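Side-chain contacts in tartronic semialdehyde reductase (Salmonella typhimurium, PDB 1YB4), which catalyses the NAD(P)H-dependent, reversible reduction of tartronate semialdehyde (2-hydroxy-3-oxopropanoate) to (R)-glycerate: residues A[20-23]-A[28-31]; A[62-67]-A[74-79]; A[99-104]-A[246-251]; A[151-154]-A[158-161]; A[184-189]-A[214-219]. One frame throughout, in Å; residues are numbered along the deposited sequence.

From the N terminus, interaction 1 closes the short turn between helix 15-24 and strand 28-31, and interaction 2 then folds helix 69-77 back on strand 61-64. Residues 99-104 open interaction 3, which is completed only at 246-251, so it spans most of the remaining chain; interactions 4 and 5 both fall within that span, one after the other, and none cross. Interactions 1, 2 and 4 bind helices to one sheet of the Rossmann-type domain and touch one another through Leu22, Phe63 and Leu151. Interaction 5 belongs to the helical C-terminal domain, and interaction 3 joins the two domains. Interactions 3, 4 and 5 also touch the third subunit.

Interaction 1: residues A[20-23]-A[28-31]; sequences INLA and QLHV
The last turn of helix 15-24 brings Leu22 and Ala23 beside strand 28-31, where Leu29 receives them; the backbones are closest at Ala23 and Gln28, whose CA atoms lie 6.2 Å apart. Strand 5-8, this helix and strand 28-31 form a beta-alpha-beta unit of the Rossmann type, and the contact packs the helix on the second strand of that unit. Leu29 points at the helix and sets both of its methyls against the base of Leu22: its CD2 is 3.8 Å from Leu22 CB and its CD1 4.2 Å from the same atom. The two leucine side chains meet at about a right angle. CG of Leu22 stands beside the backbone N, anti to the carbonyl carbon (chi1 -70°), and from there its CD1 comes within 4.1 Å of Leu29 CD2. Leu29 CD2 also looks at the next residue, 4.7 Å from Ala23 CB and 4.3 Å from Ala23 N. A residue as small as alanine lets the strand come close where the chain is about to turn, whereas leucine at 22 and 29 supplies branched carbon for the interior. Leu22 extends the packing to Phe8 and Leu155, Leu29 to Leu6, and Ala23 to Leu44. On the other face of the strand His30 stacks its ring on that of Phe58. The strand's backbone bonds to Leu6 and Phe8 of strand 5-8 and to Val47, but no hydrogen bond links the two segments, and all three touching residues are buried, which implies that helix and strand are held here by van der Waals contact and the exclusion of water.

Interaction 2: residues A[62-67]-A[74-79]; sequences IFIMVP and DVLFGE
Strand 61-64 and helix 69-77 are nearest at Ile64 and Val75, whose CA atoms lie 8.2 Å apart. They are the first two elements of a beta-alpha-beta unit in the Rossmann-type domain, completed by strand 90-94. Ile64 ends the strand and carries the contact. Its CG1 lies beside the backbone N, and the extended second torsion (chi2 174°) thrusts CD1 out toward the helix. There Val75 comes to meet it tip to tip, CG1 of the valine standing 3.7 Å from Ile64 CD1. Leu76 does not set out toward the strand, but its end comes nearer and crosses Ile64 obliquely. Beta-branched isoleucine is at home in a strand, and valine's short side chain fits the helix face that meets it; the longer leucine can reach in from the flank. Ile64 also rests on Ile92 and Asp94 of the next strand, and Val75 touches Ile9. On the far side of Leu76 the ring of Phe77 presents one face to Leu76 CB and makes a cation-pi contact with Arg109. The tightest approach is between two methyls, Ile64 CD1 and Leu76 CD1, at 3.5 Å.

Interaction 3: residues A[99-104]-A[246-251]; sequences SPIETK and LQSAKA
Pro100 and Ile101 press the start of helix 100-111, in the Rossmann-type domain, against Ser248 on helix 235-251 of the helical C-terminal domain, making this an interdomain contact. Ser99 comes first, as the N-cap: its OG accepts from Glu102 N at 3.2 Å, nearly straight with an N-H...O angle of 165°. Its carbonyl O also takes the backbone N-H of Thr103. Pro100 follows in the first turn, where a proline costs no helical hydrogen bond, and its rigid ring points at the other helix. It also packs on Gln169, Thr170 and Val173 of helix 167-195, and its side chain lies about 7 Å from that of Lys172, the predicted active-site residue. Ile101 reaches across with its CD1 methyl, 4.1 Å from Ser248 OG. Glu102 turns aside to a salt bridge with Arg105. Opposite, serine is small enough for close approach, and its hydroxyl stays beside its own backbone N (chi1 -64°), hydrogen-bonded to Leu244 O one turn earlier. That bond gives the buried hydroxyl a polar partner, which lets it lie against carbon. Phe192 of the third subunit packs on Ser248 too. Ser248 OG comes nearest to Pro100 at the ring's CD, 3.5 Å away.

Interaction 4: residues A[151-154]-A[158-161]; sequences LFDI and NITL
Ile159 has more surface buried here than any other residue of the pair of segments, and it meets the helix at Phe152 and Asp153. The CA atoms of Phe152 and Ile159 are 7.1 Å apart, the closest backbone approach. Ile159 points toward the helix, its CG1 resting 3.8 Å from Phe152 CB. One bond further on, CD1 lies 4.0 Å from the carbonyl O of Phe152. A beta-branched isoleucine fits such a strand position, since its two branches can cover different parts of the helix: CG1 and CD1 take the backbone side, while CG2 approaches the Phe152 ring at a slant. Phe152 starts toward the strand, but with CG beside its backbone N (chi1 -75°) the ring swings off toward Val138 and Met95. Asp153, at the exposed border, passes Ile159 at about a right angle, with OD2 4.1 Å from Ile159 CD1; that oxygen has its charge partner in Lys149 one turn back, and toward Ile159 it makes only van der Waals contact. Strand 134-139, helix 142-155 and strand 158-163 form a beta-alpha-beta crossover in which the last two elements are joined here. Ile159 also packs on Ile136 and Phe145, and beyond this outermost strand Thr160 meets Ala206 of the third subunit.

Interaction 5: residues A[184-189]-A[214-219]; sequences EAVSEA and SRILEV
Val186 packs on Ile216 and Leu217 in a buried, wholly apolar helix-to-helix contact that sets the start of helix 215-225 against the long helix 167-195. The helices come very close, Val186 and Leu217 having their CA atoms only 6.1 Å apart, and a short, branched valine suits so narrow a gap. Its two methyls divide the work. CG1, anti to the backbone N (chi1 -175°), meets CD1 of Leu217 at 3.5 Å, the two side chains crossing at about a right angle. CG2, anti to the carbonyl carbon, lies 3.9 Å from Ile216 CG2 and equally far from the backbone at Leu217 CA. Ile216 then leads away along the long helix to Val179 and Ile183, while Leu217 continues to Met208. Both helices belong to the all-helical C-terminal domain of this dehydrogenase family, in which helix 167-195 also carries the predicted active-site Lys172. Ser214 is the N-cap of the shorter helix: its OG accepts from Leu217 N at 2.6 Å with an N-H...O angle of 170°, which fixes the first turn and with it the two residues facing Val186. On the side of that turn turned from the valine, Arg215 NH1 and Glu218 OE2 form a long salt bridge of 3.4 Å, and the arginine makes a cation-pi contact with Phe211 of the third subunit. Across helix 167-195, Glu188 is hydrogen-bonded to Asn258 N and Thr259 OG1 of that same neighbouring subunit.

Interaction 1: residues A[20-23]-A[28-31]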
# COMPACT_ATOMS: atom_id res chain seq x y z
N ILE A 20 -38.00 18.01 8.82
CA ILE A 20 -39.05 18.53 7.94
C ILE A 20 -39.93 17.41 7.40
O ILE A 20 -41.13 17.58 7.24
CB ILE A 20 -38.46 19.33 6.76
CG1 ILE A 20 -37.77 20.59 7.29
CG2 ILE A 20 -39.56 19.70 5.78
CD1 ILE A 20 -37.37 21.58 6.20
N ASN A 21 -39.35 16.25 7.10
CA ASN A 21 -40.15 15.14 6.60
C ASN A 21 -41.04 14.53 7.69
O ASN A 21 -42.16 14.11 7.42
CB ASN A 21 -39.27 14.05 6.00
CG ASN A 21 -39.25 14.09 4.50
OD1 ASN A 21 -38.75 15.03 3.90
ND2 ASN A 21 -39.80 13.05 3.87
N LEU A 22 -40.54 14.47 8.93
CA LEU A 22 -41.32 13.91 10.03
C LEU A 22 -42.47 14.87 10.38
O LEU A 22 -43.61 14.44 10.64
CB LEU A 22 -40.44 13.70 11.26
CG LEU A 22 -39.40 12.58 11.19
CD1 LEU A 22 -38.55 12.63 12.43
CD2 LEU A 22 -40.08 11.22 11.07
N ALA A 23 -42.18 16.17 10.37
CA ALA A 23 -43.17 17.18 10.68
C ALA A 23 -44.25 17.20 9.59
O ALA A 23 -45.44 17.36 9.88
CB ALA A 23 -42.50 18.54 10.79
N GLN A 28 -45.59 15.84 15.85
CA GLN A 28 -45.25 17.06 16.55
C GLN A 28 -43.83 16.86 17.04
O GLN A 28 -43.55 15.94 17.82
CB GLN A 28 -46.19 17.31 17.73
CG GLN A 28 -46.39 18.79 18.03
CD GLN A 28 -47.18 19.52 16.94
OE1 GLN A 28 -46.80 19.50 15.75
NE2 GLN A 28 -48.27 20.16 17.33
N LEU A 29 -42.94 17.72 16.59
CA LEU A 29 -41.54 17.63 16.95
C LEU A 29 -41.01 18.77 17.78
O LEU A 29 -41.28 19.94 17.52
CB LEU A 29 -40.68 17.52 15.70
CG LEU A 29 -40.40 16.15 15.09
CD1 LEU A 29 -41.68 15.38 14.85
CD2 LEU A 29 -39.64 16.37 13.80
N HIS A 30 -40.23 18.41 18.79
CA HIS A 30 -39.58 19.39 19.62
C HIS A 30 -38.14 19.25 19.16
O HIS A 30 -37.48 18.26 19.44
CB HIS A 30 -39.75 19.04 21.09
CG HIS A 30 -41.08 19.45 21.66
ND1 HIS A 30 -41.35 20.73 22.07
CD2 HIS A 30 -42.21 18.73 21.90
CE1 HIS A 30 -42.58 20.79 22.55
NE2 HIS A 30 -43.12 19.59 22.46
N VAL A 31 -37.67 20.25 18.42
CA VAL A 31 -36.33 20.24 17.86
C VAL A 31 -35.36 21.14 18.59
O VAL A 31 -35.75 21.89 19.49
CB VAL A 31 -36.36 20.66 16.38
CG1 VAL A 31 -37.45 19.89 15.65
CG2 VAL A 31 -36.58 22.15 16.27

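Interaction 2: residues A[62-67]-A[74-79]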
# COMPACT_ATOMS: atom_id res chain seq x y z
N ILE A 62 -36.49 10.02 20.53
CA ILE A 62 -35.57 11.13 20.27
C ILE A 62 -34.56 10.82 19.15
O ILE A 62 -33.78 9.87 19.25
CB ILE A 62 -34.76 11.50 21.54
CG1 ILE A 62 -35.70 11.98 22.66
CG2 ILE A 62 -33.73 12.56 21.21
CD1 ILE A 62 -36.43 10.87 23.38
N PHE A 63 -34.58 11.64 18.10
CA PHE A 63 -33.68 11.50 16.95
C PHE A 63 -32.48 12.41 17.11
O PHE A 63 -32.63 13.61 17.37
CB PHE A 63 -34.41 11.88 15.66
CG PHE A 63 -35.42 10.88 15.23
CD1 PHE A 63 -35.03 9.76 14.50
CD2 PHE A 63 -36.75 11.00 15.63
CE1 PHE A 63 -35.96 8.78 14.16
CE2 PHE A 63 -37.69 10.02 15.30
CZ PHE A 63 -37.30 8.91 14.57
N ILE A 64 -31.28 11.85 16.94
CA ILE A 64 -30.05 12.62 17.03
C ILE A 64 -29.29 12.64 15.70
O ILE A 64 -28.94 11.58 15.18
CB ILE A 64 -29.13 12.03 18.12
CG1 ILE A 64 -29.81 12.13 19.48
CG2 ILE A 64 -27.76 12.74 18.10
CD1 ILE A 64 -29.03 11.46 20.58
N MSE A 65 -29.07 13.83 15.14
CA MSE A 65 -28.31 13.94 13.90
C MSE A 65 -27.23 15.00 14.04
O MSE A 65 -27.36 16.12 13.53
CB MSE A 65 -29.21 14.27 12.70
CG MSE A 65 -28.46 14.30 11.35
SE MSE A 65 -27.78 12.58 10.65
CE MSE A 65 -25.95 12.66 11.23
N VAL A 66 -26.18 14.61 14.75
CA VAL A 66 -25.02 15.45 15.04
C VAL A 66 -23.82 14.91 14.21
O VAL A 66 -23.83 13.75 13.79
CB VAL A 66 -24.73 15.40 16.55
CG1 VAL A 66 -23.93 14.18 16.88
CG2 VAL A 66 -24.04 16.66 17.01
N PRO A 67 -22.79 15.74 13.96
CA PRO A 67 -21.58 15.41 13.18
C PRO A 67 -20.63 14.24 13.54
O PRO A 67 -20.44 13.33 12.74
CB PRO A 67 -20.83 16.74 13.14
CG PRO A 67 -21.94 17.74 13.10
CD PRO A 67 -22.86 17.20 14.18
N ASP A 74 -21.92 14.01 24.02
CA ASP A 74 -22.30 15.15 24.82
C ASP A 74 -23.81 15.32 24.79
O ASP A 74 -24.43 15.67 25.80
CB ASP A 74 -21.61 16.41 24.29
CG ASP A 74 -21.70 17.58 25.26
OD1 ASP A 74 -21.33 18.70 24.86
OD2 ASP A 74 -22.12 17.37 26.42
N VAL A 75 -24.42 15.08 23.64
CA VAL A 75 -25.87 15.19 23.54
C VAL A 75 -26.47 14.18 24.50
O VAL A 75 -27.46 14.44 25.18
CB VAL A 75 -26.39 14.89 22.13
CG1 VAL A 75 -27.89 14.61 22.16
CG2 VAL A 75 -26.10 16.06 21.22
N LEU A 76 -25.85 13.01 24.56
CA LEU A 76 -26.32 11.96 25.44
C LEU A 76 -26.02 12.24 26.91
O LEU A 76 -26.93 12.31 27.73
CB LEU A 76 -25.71 10.62 25.03
CG LEU A 76 -26.58 9.62 24.25
CD1 LEU A 76 -27.81 10.30 23.68
CD2 LEU A 76 -25.74 8.99 23.14
N PHE A 77 -24.75 12.41 27.25
CA PHE A 77 -24.41 12.62 28.64
C PHE A 77 -23.68 13.92 28.94
O PHE A 77 -22.54 13.92 29.40
CB PHE A 77 -23.60 11.42 29.14
CG PHE A 77 -23.97 10.14 28.46
CD1 PHE A 77 -23.26 9.69 27.35
CD2 PHE A 77 -25.06 9.39 28.90
CE1 PHE A 77 -23.62 8.51 26.69
CE2 PHE A 77 -25.43 8.22 28.24
CZ PHE A 77 -24.71 7.78 27.14
N GLY A 78 -24.34 15.04 28.67
CA GLY A 78 -23.75 16.34 28.92
C GLY A 78 -24.65 17.08 29.87
O GLY A 78 -25.75 16.61 30.16
N GLU A 79 -24.22 18.25 30.35
CA GLU A 79 -25.05 19.01 31.28
C GLU A 79 -26.47 19.24 30.74
O GLU A 79 -27.44 18.80 31.35
CB GLU A 79 -24.38 20.35 31.63
CG GLU A 79 -24.20 21.31 30.46
CD GLU A 79 -22.74 21.57 30.16
OE1 GLU A 79 -22.10 20.71 29.51
OE2 GLU A 79 -22.23 22.63 30.58

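Interaction 3: residues A[99-104]-A[246-251]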
# COMPACT_ATOMS: atom_id res chain seq x y z
N SER A 99 -18.52 6.24 15.80
CA SER A 99 -17.76 5.05 16.13
C SER A 99 -18.56 3.86 16.61
O SER A 99 -19.35 3.97 17.54
CB SER A 99 -16.71 5.39 17.19
OG SER A 99 -16.20 4.20 17.77
N PRO A 100 -18.36 2.70 15.97
CA PRO A 100 -19.04 1.45 16.31
C PRO A 100 -18.79 1.02 17.76
O PRO A 100 -19.73 0.69 18.48
CB PRO A 100 -18.48 0.46 15.29
CG PRO A 100 -18.23 1.35 14.08
CD PRO A 100 -17.58 2.55 14.72
N ILE A 101 -17.52 1.04 18.17
CA ILE A 101 -17.14 0.67 19.54
C ILE A 101 -17.77 1.62 20.57
O ILE A 101 -18.23 1.18 21.64
CB ILE A 101 -15.59 0.72 19.73
CG1 ILE A 101 -14.90 -0.27 18.78
CG2 ILE A 101 -15.23 0.39 21.16
CD1 ILE A 101 -14.96 0.12 17.32
N GLU A 102 -17.80 2.91 20.25
CA GLU A 102 -18.38 3.93 21.12
C GLU A 102 -19.87 3.69 21.29
O GLU A 102 -20.39 3.67 22.40
CB GLU A 102 -18.18 5.32 20.52
CG GLU A 102 -16.76 5.70 20.33
CD GLU A 102 -16.07 5.83 21.65
OE1 GLU A 102 -16.33 6.83 22.35
OE2 GLU A 102 -15.28 4.92 21.99
N THR A 103 -20.55 3.53 20.16
CA THR A 103 -21.98 3.30 20.18
C THR A 103 -22.31 2.15 21.12
O THR A 103 -23.31 2.20 21.84
CB THR A 103 -22.50 2.99 18.77
OG1 THR A 103 -22.43 4.18 17.97
CG2 THR A 103 -23.94 2.49 18.81
N LYS A 104 -21.47 1.12 21.13
CA LYS A 104 -21.68 -0.03 22.00
C LYS A 104 -21.86 0.45 23.44
O LYS A 104 -22.80 0.03 24.11
CB LYS A 104 -20.49 -0.98 21.93
CG LYS A 104 -20.31 -1.72 20.60
CD LYS A 104 -21.14 -3.00 20.52
CE LYS A 104 -20.84 -3.79 19.25
NZ LYS A 104 -19.44 -4.31 19.20
N LEU A 246 -10.59 3.45 9.69
CA LEU A 246 -9.20 3.31 10.12
C LEU A 246 -8.99 3.39 11.64
O LEU A 246 -8.15 2.69 12.19
CB LEU A 246 -8.33 4.34 9.39
CG LEU A 246 -8.17 4.04 7.89
CD1 LEU A 246 -7.59 5.24 7.17
CD2 LEU A 246 -7.28 2.81 7.72
N GLN A 247 -9.77 4.22 12.33
CA GLN A 247 -9.64 4.31 13.78
C GLN A 247 -10.24 3.06 14.41
O GLN A 247 -9.72 2.54 15.40
CB GLN A 247 -10.34 5.57 14.32
CG GLN A 247 -9.65 6.88 13.98
CD GLN A 247 -8.24 6.97 14.56
OE1 GLN A 247 -7.27 6.51 13.96
NE2 GLN A 247 -8.13 7.56 15.74
N SER A 248 -11.33 2.56 13.82
CA SER A 248 -11.98 1.35 14.31
C SER A 248 -11.02 0.19 14.07
O SER A 248 -10.78 -0.65 14.94
CB SER A 248 -13.29 1.08 13.54
OG SER A 248 -14.25 2.10 13.77
N ALA A 249 -10.47 0.17 12.86
CA ALA A 249 -9.52 -0.84 12.45
C ALA A 249 -8.36 -0.88 13.43
O ALA A 249 -7.92 -1.95 13.82
CB ALA A 249 -9.01 -0.55 11.05
N LYS A 250 -7.88 0.30 13.81
CA LYS A 250 -6.76 0.38 14.74
C LYS A 250 -7.14 -0.16 16.11
O LYS A 250 -6.35 -0.86 16.75
CB LYS A 250 -6.29 1.84 14.87
CG LYS A 250 -5.15 2.05 15.87
CD LYS A 250 -4.85 3.53 16.08
CE LYS A 250 -4.18 3.76 17.44
NZ LYS A 250 -4.04 5.21 17.81
N ALA A 251 -8.36 0.14 16.56
CA ALA A 251 -8.82 -0.31 17.87
C ALA A 251 -9.09 -1.83 17.91
O ALA A 251 -8.83 -2.49 18.91
CB ALA A 251 -10.09 0.45 18.27

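Interaction 4: residues A[151-154]-A[158-161]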
# COMPACT_ATOMS: atom_id res chain seq x y z
N LEU A 151 -41.54 5.53 11.32
CA LEU A 151 -40.86 6.81 11.17
C LEU A 151 -39.72 6.63 10.17
O LEU A 151 -39.51 7.47 9.30
CB LEU A 151 -40.32 7.28 12.51
CG LEU A 151 -41.34 7.23 13.65
CD1 LEU A 151 -40.70 7.81 14.90
CD2 LEU A 151 -42.60 8.02 13.27
N PHE A 152 -38.96 5.55 10.31
CA PHE A 152 -37.87 5.32 9.37
C PHE A 152 -38.47 5.31 7.95
O PHE A 152 -37.85 5.82 7.01
CB PHE A 152 -37.19 3.97 9.63
CG PHE A 152 -36.28 3.96 10.83
CD1 PHE A 152 -35.49 5.07 11.15
CD2 PHE A 152 -36.17 2.82 11.62
CE1 PHE A 152 -34.59 5.04 12.23
CE2 PHE A 152 -35.27 2.78 12.71
CZ PHE A 152 -34.49 3.88 13.01
N ASP A 153 -39.67 4.74 7.82
CA ASP A 153 -40.36 4.63 6.53
C ASP A 153 -40.57 5.98 5.88
O ASP A 153 -40.63 6.08 4.66
CB ASP A 153 -41.72 3.94 6.68
CG ASP A 153 -41.62 2.43 6.66
OD1 ASP A 153 -42.60 1.76 7.06
OD2 ASP A 153 -40.58 1.90 6.24
N ILE A 154 -40.70 7.01 6.69
CA ILE A 154 -40.89 8.36 6.19
C ILE A 154 -39.55 8.93 5.78
O ILE A 154 -39.45 9.69 4.83
CB ILE A 154 -41.48 9.28 7.27
CG1 ILE A 154 -42.82 8.73 7.73
CG2 ILE A 154 -41.64 10.68 6.73
CD1 ILE A 154 -43.36 9.44 8.93
N ASN A 158 -34.62 2.03 1.79
CA ASN A 158 -33.91 0.87 2.28
C ASN A 158 -33.61 0.92 3.77
O ASN A 158 -32.63 1.53 4.20
CB ASN A 158 -32.61 0.65 1.50
CG ASN A 158 -32.86 0.17 0.09
OD1 ASN A 158 -33.95 -0.32 -0.23
ND2 ASN A 158 -31.85 0.29 -0.77
N ILE A 159 -34.46 0.28 4.57
CA ILE A 159 -34.24 0.23 6.00
C ILE A 159 -33.91 -1.21 6.27
O ILE A 159 -34.59 -2.11 5.80
CB ILE A 159 -35.49 0.62 6.81
CG1 ILE A 159 -35.83 2.09 6.59
CG2 ILE A 159 -35.25 0.37 8.29
CD1 ILE A 159 -36.61 2.38 5.34
N THR A 160 -32.85 -1.43 7.04
CA THR A 160 -32.43 -2.78 7.33
C THR A 160 -31.97 -2.90 8.76
O THR A 160 -31.13 -2.13 9.21
CB THR A 160 -31.26 -3.19 6.41
OG1 THR A 160 -31.69 -3.20 5.05
CG2 THR A 160 -30.73 -4.56 6.79
N LEU A 161 -32.54 -3.86 9.47
CA LEU A 161 -32.13 -4.11 10.84
C LEU A 161 -30.95 -5.04 10.63
O LEU A 161 -31.12 -6.16 10.16
CB LEU A 161 -33.22 -4.82 11.63
CG LEU A 161 -32.89 -5.03 13.11
CD1 LEU A 161 -32.55 -3.70 13.76
CD2 LEU A 161 -34.06 -5.70 13.82

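Interaction 5: residues A[184-189]-A[214-219]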
# COMPACT_ATOMS: atom_id res chain seq x y z
N GLU A 184 -11.93 3.39 -6.26
CA GLU A 184 -10.52 3.41 -6.58
C GLU A 184 -10.21 2.34 -7.62
O GLU A 184 -9.38 2.53 -8.52
CB GLU A 184 -9.70 3.20 -5.31
CG GLU A 184 -8.25 3.68 -5.39
CD GLU A 184 -7.31 2.67 -6.02
OE1 GLU A 184 -7.68 1.47 -6.08
OE2 GLU A 184 -6.20 3.07 -6.42
N ALA A 185 -10.89 1.20 -7.51
CA ALA A 185 -10.66 0.12 -8.46
C ALA A 185 -11.03 0.55 -9.89
O ALA A 185 -10.24 0.37 -10.82
CB ALA A 185 -11.45 -1.11 -8.05
N VAL A 186 -12.21 1.12 -10.07
CA VAL A 186 -12.63 1.57 -11.40
C VAL A 186 -11.62 2.60 -11.93
O VAL A 186 -11.33 2.63 -13.13
CB VAL A 186 -14.07 2.19 -11.34
CG1 VAL A 186 -14.56 2.55 -12.74
CG2 VAL A 186 -15.03 1.17 -10.69
N SER A 187 -11.09 3.43 -11.03
CA SER A 187 -10.10 4.46 -11.40
C SER A 187 -8.79 3.87 -11.95
O SER A 187 -8.23 4.35 -12.94
CB SER A 187 -9.77 5.33 -10.18
OG SER A 187 -10.94 5.90 -9.61
N GLU A 188 -8.29 2.82 -11.29
CA GLU A 188 -7.05 2.19 -11.70
C GLU A 188 -7.20 1.43 -13.02
O GLU A 188 -6.30 1.45 -13.86
CB GLU A 188 -6.56 1.22 -10.61
CG GLU A 188 -5.80 1.89 -9.48
CD GLU A 188 -5.13 0.90 -8.53
OE1 GLU A 188 -4.64 -0.16 -8.98
OE2 GLU A 188 -5.06 1.21 -7.32
N ALA A 189 -8.34 0.77 -13.19
CA ALA A 189 -8.64 0.00 -14.39
C ALA A 189 -8.84 0.88 -15.63
O ALA A 189 -8.29 0.60 -16.70
CB ALA A 189 -9.87 -0.86 -14.15
N SER A 214 -20.47 -3.60 -11.24
CA SER A 214 -20.72 -3.00 -9.94
C SER A 214 -21.65 -1.79 -10.07
O SER A 214 -21.81 -1.23 -11.15
CB SER A 214 -19.41 -2.54 -9.29
OG SER A 214 -19.08 -1.21 -9.68
N ARG A 215 -22.22 -1.39 -8.94
CA ARG A 215 -23.10 -0.24 -8.90
C ARG A 215 -22.24 1.01 -9.04
O ARG A 215 -22.74 2.08 -9.43
CB ARG A 215 -23.86 -0.22 -7.57
CG ARG A 215 -24.82 0.92 -7.40
CD ARG A 215 -25.83 0.99 -8.53
NE ARG A 215 -26.81 2.04 -8.25
CZ ARG A 215 -27.55 2.64 -9.18
NH1 ARG A 215 -27.44 2.30 -10.46
NH2 ARG A 215 -28.42 3.58 -8.82
N ILE A 216 -20.95 0.86 -8.74
CA ILE A 216 -19.95 1.93 -8.81
C ILE A 216 -19.43 2.15 -10.24
O ILE A 216 -19.30 3.29 -10.67
CB ILE A 216 -18.73 1.62 -7.90
CG1 ILE A 216 -19.15 1.67 -6.44
CG2 ILE A 216 -17.58 2.61 -8.18
CD1 ILE A 216 -19.66 3.01 -6.02
N LEU A 217 -19.10 1.07 -10.94
CA LEU A 217 -18.63 1.18 -12.31
C LEU A 217 -19.75 1.77 -13.18
O LEU A 217 -19.51 2.53 -14.10
CB LEU A 217 -18.25 -0.19 -12.86
CG LEU A 217 -17.94 -0.27 -14.36
CD1 LEU A 217 -16.69 0.56 -14.68
CD2 LEU A 217 -17.75 -1.72 -14.77
N GLU A 218 -20.98 1.41 -12.86
CA GLU A 218 -22.12 1.91 -13.61
C GLU A 218 -22.31 3.41 -13.45
O GLU A 218 -22.29 4.16 -14.43
CB GLU A 218 -23.39 1.19 -13.18
CG GLU A 218 -24.56 1.48 -14.08
CD GLU A 218 -25.85 0.98 -13.49
OE1 GLU A 218 -25.80 -0.04 -12.75
OE2 GLU A 218 -26.90 1.61 -13.76
N VAL A 219 -22.51 3.84 -12.21
CA VAL A 219 -22.71 5.25 -11.93
C VAL A 219 -21.42 6.05 -11.93
O VAL A 219 -21.20 6.88 -12.82
CB VAL A 219 -23.42 5.46 -10.58
CG1 VAL A 219 -23.63 6.97 -10.33
CG2 VAL A 219 -24.78 4.73 -10.57